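Local coordinates for putative cytoplasmic protein (Enterobacter cloacae, PDB 4HFK) that probably acts as a type VI secretion amidase effector of the Tae4 family, cutting amide bonds in the peptidoglycan of rival bacteria, at residues A[26-31]-A[60-65]; A[128-133]-A[154-159]. One frame throughout, in Å; residues are numbered along the deposited sequence.

In the fold
From the N terminus, the chain runs through helix 21-30 and two further helices before helix 59-68 returns to lie against the first; contact 1 closes this largely helical excursion of 28 residues. The chain then passes through a small two-stranded sheet and helix 95-106 into the four-stranded antiparallel sheet. Contact 2 opens on strand 126-133, and the hairpin partner 140-145 and the loop after it bring residues 154-159 back over that strand. The two contacts follow one another in series, neither nested nor crossed, with centres about 19 Å apart. Contact 1 joins two helices, contact 2 fastens a loop to the sheet, and Phe-28 and Met-63 of contact 1 touch strand 140-145 between them.

Contact 1: A[26-31]-A[60-65]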
loop_
_atom_site.group_PDB
_atom_site.type_symbol
_atom_site.label_atom_id
_atom_site.label_comp_id
_atom_site.label_asym_id
_atom_site.label_seq_id
_atom_site.Cartn_x
_atom_site.Cartn_y
_atom_site.Cartn_z
ATOM N N ASN A 26 -34.230 -7.057 23.514
ATOM C CA ASN A 26 -34.956 -5.934 22.918
ATOM C C ASN A 26 -34.035 -4.785 22.500
ATOM O O ASN A 26 -34.244 -4.162 21.463
ATOM C CB ASN A 26 -36.050 -5.419 23.872
ATOM C CG ASN A 26 -37.193 -6.418 24.044
ATOM O OD1 ASN A 26 -37.560 -7.124 23.104
ATOM N ND2 ASN A 26 -37.751 -6.481 25.247
ATOM N N ARG A 27 -33.028 -4.498 23.315
ATOM C CA ARG A 27 -32.071 -3.451 22.974
ATOM C C ARG A 27 -31.266 -3.865 21.749
ATOM O O ARG A 27 -31.010 -3.052 20.861
ATOM C CB ARG A 27 -31.132 -3.155 24.153
ATOM C CG ARG A 27 -31.811 -2.590 25.416
ATOM C CD ARG A 27 -32.453 -1.207 25.213
ATOM N NE ARG A 27 -33.706 -1.276 24.459
ATOM C CZ ARG A 27 -34.850 -1.770 24.937
ATOM N NH1 ARG A 27 -34.912 -2.235 26.183
ATOM N NH2 ARG A 27 -35.934 -1.804 24.169
ATOM N N PHE A 28 -30.884 -5.137 21.687
ATOM C CA PHE A 28 -30.096 -5.597 20.551
ATOM C C PHE A 28 -30.885 -5.464 19.255
ATOM O O PHE A 28 -30.328 -5.059 18.221
ATOM C CB PHE A 28 -29.605 -7.033 20.736
ATOM C CG PHE A 28 -28.584 -7.444 19.714
ATOM C CD1 PHE A 28 -27.231 -7.411 20.019
ATOM C CD2 PHE A 28 -28.976 -7.829 18.438
ATOM C CE1 PHE A 28 -26.279 -7.776 19.073
ATOM C CE2 PHE A 28 -28.037 -8.198 17.479
ATOM C CZ PHE A 28 -26.682 -8.174 17.799
ATOM N N LYS A 29 -32.177 -5.794 19.313
ATOM C CA LYS A 29 -33.058 -5.688 18.148
ATOM C C LYS A 29 -32.985 -4.297 17.546
ATOM O O LYS A 29 -32.997 -4.131 16.324
ATOM C CB LYS A 29 -34.525 -5.968 18.531
ATOM C CG LYS A 29 -34.927 -7.437 18.565
ATOM C CD LYS A 29 -36.431 -7.591 18.844
ATOM C CE LYS A 29 -37.272 -7.085 17.674
ATOM N NZ LYS A 29 -38.741 -7.265 17.895
ATOM N N GLU A 30 -32.922 -3.294 18.416
ATOM C CA GLU A 30 -32.935 -1.904 17.972
ATOM C C GLU A 30 -31.693 -1.549 17.171
ATOM O O GLU A 30 -31.727 -0.633 16.350
ATOM C CB GLU A 30 -33.092 -0.963 19.171
ATOM C CG GLU A 30 -34.497 -1.000 19.783
ATOM C CD GLU A 30 -34.529 -0.502 21.210
ATOM O OE1 GLU A 30 -33.441 -0.268 21.790
ATOM O OE2 GLU A 30 -35.646 -0.358 21.760
ATOM N N VAL A 31 -30.601 -2.280 17.397
ATOM C CA VAL A 31 -29.366 -2.017 16.650
ATOM C C VAL A 31 -28.982 -3.170 15.720
ATOM O O VAL A 31 -27.874 -3.197 15.187
ATOM C CB VAL A 31 -28.182 -1.685 17.586
ATOM C CG1 VAL A 31 -28.339 -0.296 18.176
ATOM C CG2 VAL A 31 -28.075 -2.727 18.693
ATOM N N PRO A 60 -18.894 -4.651 18.139
ATOM C CA PRO A 60 -18.704 -4.136 19.502
ATOM C C PRO A 60 -19.569 -2.911 19.780
ATOM O O PRO A 60 -19.850 -2.614 20.937
ATOM C CB PRO A 60 -17.220 -3.725 19.527
ATOM C CG PRO A 60 -16.865 -3.476 18.087
ATOM C CD PRO A 60 -17.675 -4.507 17.319
ATOM N N ILE A 61 -19.962 -2.189 18.740
ATOM C CA ILE A 61 -20.810 -1.013 18.929
ATOM C C ILE A 61 -22.222 -1.414 19.396
ATOM O O ILE A 61 -22.777 -0.808 20.323
ATOM C CB ILE A 61 -20.865 -0.150 17.648
ATOM C CG1 ILE A 61 -19.458 0.343 17.287
ATOM C CG2 ILE A 61 -21.771 1.047 17.851
ATOM C CD1 ILE A 61 -19.364 1.069 15.943
ATOM N N ARG A 62 -22.787 -2.447 18.774
ATOM C CA ARG A 62 -24.107 -2.947 19.163
ATOM C C ARG A 62 -24.117 -3.400 20.605
ATOM O O ARG A 62 -25.025 -3.058 21.370
ATOM C CB ARG A 62 -24.519 -4.123 18.277
ATOM C CG ARG A 62 -24.737 -3.772 16.808
ATOM C CD ARG A 62 -25.357 -4.964 16.076
ATOM N NE ARG A 62 -25.506 -4.722 14.643
ATOM C CZ ARG A 62 -24.643 -5.152 13.729
ATOM N NH1 ARG A 62 -23.575 -5.848 14.105
ATOM N NH2 ARG A 62 -24.848 -4.894 12.441
ATOM N N MET A 63 -23.101 -4.167 20.994
ATOM C CA MET A 63 -23.093 -4.708 22.348
ATOM C C MET A 63 -22.848 -3.598 23.367
ATOM O O MET A 63 -23.294 -3.699 24.508
ATOM C CB MET A 63 -22.068 -5.842 22.498
ATOM C CG MET A 63 -22.251 -6.685 23.767
ATOM S SD MET A 63 -23.885 -7.462 23.938
ATOM C CE MET A 63 -23.975 -8.295 22.351
ATOM N N SER A 64 -22.150 -2.541 22.946
ATOM C CA SER A 64 -21.935 -1.371 23.793
ATOM C C SER A 64 -23.278 -0.707 24.064
ATOM O O SER A 64 -23.556 -0.289 25.186
ATOM C CB SER A 64 -21.018 -0.355 23.107
ATOM O OG SER A 64 -19.691 -0.831 23.018
ATOM N N TYR A 65 -24.101 -0.609 23.022
ATOM C CA TYR A 65 -25.453 -0.071 23.154
ATOM C C TYR A 65 -26.289 -0.905 24.120
ATOM O O TYR A 65 -26.985 -0.359 24.987
ATOM C CB TYR A 65 -26.157 -0.039 21.794
ATOM C CG TYR A 65 -27.605 0.395 21.878
ATOM C CD1 TYR A 65 -27.942 1.720 22.104
ATOM C CD2 TYR A 65 -28.627 -0.522 21.726
ATOM C CE1 TYR A 65 -29.271 2.119 22.181
ATOM C CE2 TYR A 65 -29.952 -0.143 21.794
ATOM C CZ TYR A 65 -30.269 1.179 22.024
ATOM O OH TYR A 65 -31.592 1.551 22.092
#
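Arg-62 slides past Val-31 and meets the Phe-28 ring at CZ through its CD, 3.9 Å away. Its chain is extended from CG to NE, which carries NE to 2.9 Å from Val-31 O; the carbonyl oxygen lies in the guanidinium plane, but the N-H points somewhat aside, at 137°. On the way CB packs against Val-31 CG2. The carbonyls of Val-31 and Val-33 both accept from this guanidinium, through NE and NH2 respectively. Met-63 follows with a chain bent at chi2 and chi3, which turns the methyl CE to the edge of the Phe-28 ring, 4.0 Å from CE1. Phe-28 and Met-63 also touch strand 140-145. The axes of 26-30 and 60-65 come within 9.1 Å and cross at 137°, far from strictly antiparallel, and both helices pack beside the sheet of this papain-like (clan CA) fold. Tyr-65 has the most surface buried here. With CG anti to the backbone N (chi1 175°), its ring reaches across to the first helix. Val-31 CG1 lies over one face in a CH-pi contact, 4.0 Å from the ring centroid, while Arg-27 O approaches CE2 at the ring edge, at 3.2 Å. The phenol OH donates a short hydrogen bond of 2.6 Å to Glu-30 OE1. That oxygen also accepts from Arg-27 NE, and the two donors come from opposite faces of the carboxylate plane. Arg-27 holds the carboxylate side-on, NE to OE1 and NH2 to OE2, the latter a salt bridge of 2.8 Å; this double grip fixes the acceptor's rotation, and the guanidinium charge probably offsets that of the carboxylate to which the tyrosine is bound.

Contact 2: A[128-133]-A[154-159]; sequences IIFTGH and CHFLGS
Phe-130, the residue most covered here, has the backbone of His-155 over one face and the ring of Phe-156 at its edge. With CG anti to the carbonyl carbon (chi1 -54°), the ring is laid against the backbone of His-155. His-155 N lies over the centre of that face, 3.5 Å above the plane, and the chain continues past the rim, where His-155 O comes 3.3 Å from Phe-130 CD1. His-155 CB covers the same ring in a CH-pi contact, 28° off the normal. Across the opposite face, offset toward the rim, lies Ile-128 CG1 of the ring's own strand. The loop and the strand therefore sandwich the phenyl group. No hydrogen bond links the two segments: strand 126-133 makes its backbone bonds to 140-145 and 166-174 within the four-stranded antiparallel sheet, and the loop between those two neighbours covers it through backbone atoms of His-155 as well as through side chains. The His-155 imidazole meets the rings of Trp-135 and His-141 edge-to-face, while its ND1 is hydrogen-bonded to Asn-162 OD1. Phe-156 supplies the face of a T-shaped pair, receiving the edge of Phe-130 with the planes at 78° and the centroids 4.9 Å apart. Phe-130 CE1 is centred over that face, 3.7 Å from Phe-156 CE1. Ile-128 CD1 comes 4.0 Å from Phe-156 CZ, the two side chains crossing at about a right angle. From Phe-156 to Ser-159 the chain folds back in a type II beta turn closed by Ser-159 N to Phe-156 O, at 3.1 Å, with Gly-158 at positive phi. At the other end of the loop segment, Cys-154 CB packs near Phe-130 CZ, 4.1 Å away, and its sulfur is tied to Cys-150 by a disulfide.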
loop_
_atom_site.group_PDB
_atom_site.type_symbol
_atom_site.label_atom_id
_atom_site.label_comp_id
_atom_site.label_asym_id
_atom_site.label_seq_id
_atom_site.Cartn_x
_atom_site.Cartn_y
_atom_site.Cartn_z
ATOM N N ILE A 128 -23.109 -14.458 24.270
ATOM C CA ILE A 128 -22.141 -15.441 23.779
ATOM C C ILE A 128 -21.039 -14.788 22.942
ATOM O O ILE A 128 -21.276 -13.802 22.229
ATOM C CB ILE A 128 -22.837 -16.576 22.979
ATOM C CG1 ILE A 128 -21.882 -17.751 22.721
ATOM C CG2 ILE A 128 -23.425 -16.043 21.675
ATOM C CD1 ILE A 128 -22.601 -19.028 22.242
ATOM N N ILE A 129 -19.834 -15.334 23.060
ATOM C CA ILE A 129 -18.700 -14.882 22.276
ATOM C C ILE A 129 -18.163 -16.064 21.498
ATOM O O ILE A 129 -17.863 -17.111 22.087
ATOM C CB ILE A 129 -17.551 -14.399 23.170
ATOM C CG1 ILE A 129 -18.008 -13.247 24.068
ATOM C CG2 ILE A 129 -16.355 -13.991 22.307
ATOM C CD1 ILE A 129 -16.932 -12.792 25.053
ATOM N N PHE A 130 -18.047 -15.904 20.182
ATOM C CA PHE A 130 -17.411 -16.912 19.349
ATOM C C PHE A 130 -16.043 -16.367 19.000
ATOM O O PHE A 130 -15.947 -15.286 18.434
ATOM C CB PHE A 130 -18.197 -17.116 18.054
ATOM C CG PHE A 130 -19.644 -17.440 18.272
ATOM C CD1 PHE A 130 -20.041 -18.743 18.555
ATOM C CD2 PHE A 130 -20.611 -16.441 18.208
ATOM C CE1 PHE A 130 -21.382 -19.050 18.766
ATOM C CE2 PHE A 130 -21.958 -16.739 18.416
ATOM C CZ PHE A 130 -22.345 -18.044 18.693
ATOM N N THR A 131 -14.988 -17.104 19.328
ATOM C CA THR A 131 -13.640 -16.692 18.946
ATOM C C THR A 131 -13.027 -17.744 18.033
ATOM O O THR A 131 -13.382 -18.919 18.118
ATOM C CB THR A 131 -12.748 -16.482 20.177
ATOM O OG1 THR A 131 -12.760 -17.667 20.975
ATOM C CG2 THR A 131 -13.272 -15.326 21.013
ATOM N N GLY A 132 -12.112 -17.324 17.162
ATOM C CA GLY A 132 -11.492 -18.234 16.218
ATOM C C GLY A 132 -10.560 -17.502 15.273
ATOM O O GLY A 132 -10.261 -16.326 15.476
ATOM N N HIS A 133 -10.102 -18.189 14.232
ATOM C CA HIS A 133 -9.189 -17.580 13.273
ATOM C C HIS A 133 -9.850 -17.502 11.894
ATOM O O HIS A 133 -10.771 -18.270 11.599
ATOM C CB HIS A 133 -7.889 -18.391 13.216
ATOM C CG HIS A 133 -8.075 -19.792 12.713
ATOM N ND1 HIS A 133 -8.292 -20.862 13.547
ATOM C CD2 HIS A 133 -8.089 -20.282 11.445
ATOM C CE1 HIS A 133 -8.425 -21.966 12.817
ATOM N NE2 HIS A 133 -8.305 -21.637 11.548
ATOM N N CYS A 154 -25.221 -16.540 14.338
ATOM C CA CYS A 154 -24.340 -17.350 15.178
ATOM C C CYS A 154 -23.072 -17.701 14.408
ATOM O O CYS A 154 -23.044 -17.611 13.183
ATOM C CB CYS A 154 -25.050 -18.620 15.643
ATOM S SG CYS A 154 -26.417 -18.300 16.806
ATOM N N HIS A 155 -22.018 -18.076 15.130
ATOM C CA HIS A 155 -20.787 -18.529 14.494
ATOM C C HIS A 155 -20.233 -19.766 15.202
ATOM O O HIS A 155 -19.069 -19.804 15.622
ATOM C CB HIS A 155 -19.757 -17.389 14.407
ATOM C CG HIS A 155 -20.217 -16.247 13.555
ATOM N ND1 HIS A 155 -20.205 -16.291 12.178
ATOM C CD2 HIS A 155 -20.762 -15.046 13.886
ATOM C CE1 HIS A 155 -20.693 -15.161 11.693
ATOM N NE2 HIS A 155 -21.039 -14.390 12.714
ATOM N N PHE A 156 -21.097 -20.772 15.336
ATOM C CA PHE A 156 -20.680 -22.092 15.767
ATOM C C PHE A 156 -19.959 -22.733 14.594
ATOM O O PHE A 156 -19.927 -22.164 13.495
ATOM C CB PHE A 156 -21.897 -22.952 16.123
ATOM C CG PHE A 156 -22.698 -22.434 17.293
ATOM C CD1 PHE A 156 -22.293 -22.702 18.602
ATOM C CD2 PHE A 156 -23.867 -21.706 17.084
ATOM C CE1 PHE A 156 -23.034 -22.233 19.691
ATOM C CE2 PHE A 156 -24.610 -21.235 18.161
ATOM C CZ PHE A 156 -24.194 -21.495 19.464
ATOM N N LEU A 157 -19.382 -23.911 14.823
ATOM C CA LEU A 157 -18.847 -24.712 13.725
ATOM C C LEU A 157 -19.944 -24.874 12.683
ATOM O O LEU A 157 -21.107 -25.088 13.026
ATOM C CB LEU A 157 -18.393 -26.093 14.220
ATOM C CG LEU A 157 -17.183 -26.126 15.157
ATOM C CD1 LEU A 157 -16.955 -27.538 15.707
ATOM C CD2 LEU A 157 -15.928 -25.618 14.444
ATOM N N GLY A 158 -19.585 -24.729 11.414
ATOM C CA GLY A 158 -20.534 -24.930 10.338
ATOM C C GLY A 158 -21.641 -23.897 10.166
ATOM O O GLY A 158 -22.525 -24.096 9.319
ATOM N N SER A 159 -21.618 -22.810 10.942
ATOM C CA SER A 159 -22.629 -21.756 10.774
ATOM C C SER A 159 -22.489 -21.121 9.388
ATOM O O SER A 159 -21.373 -20.836 8.938
ATOM C CB SER A 159 -22.539 -20.673 11.866
ATOM O OG SER A 159 -23.029 -21.122 13.123
#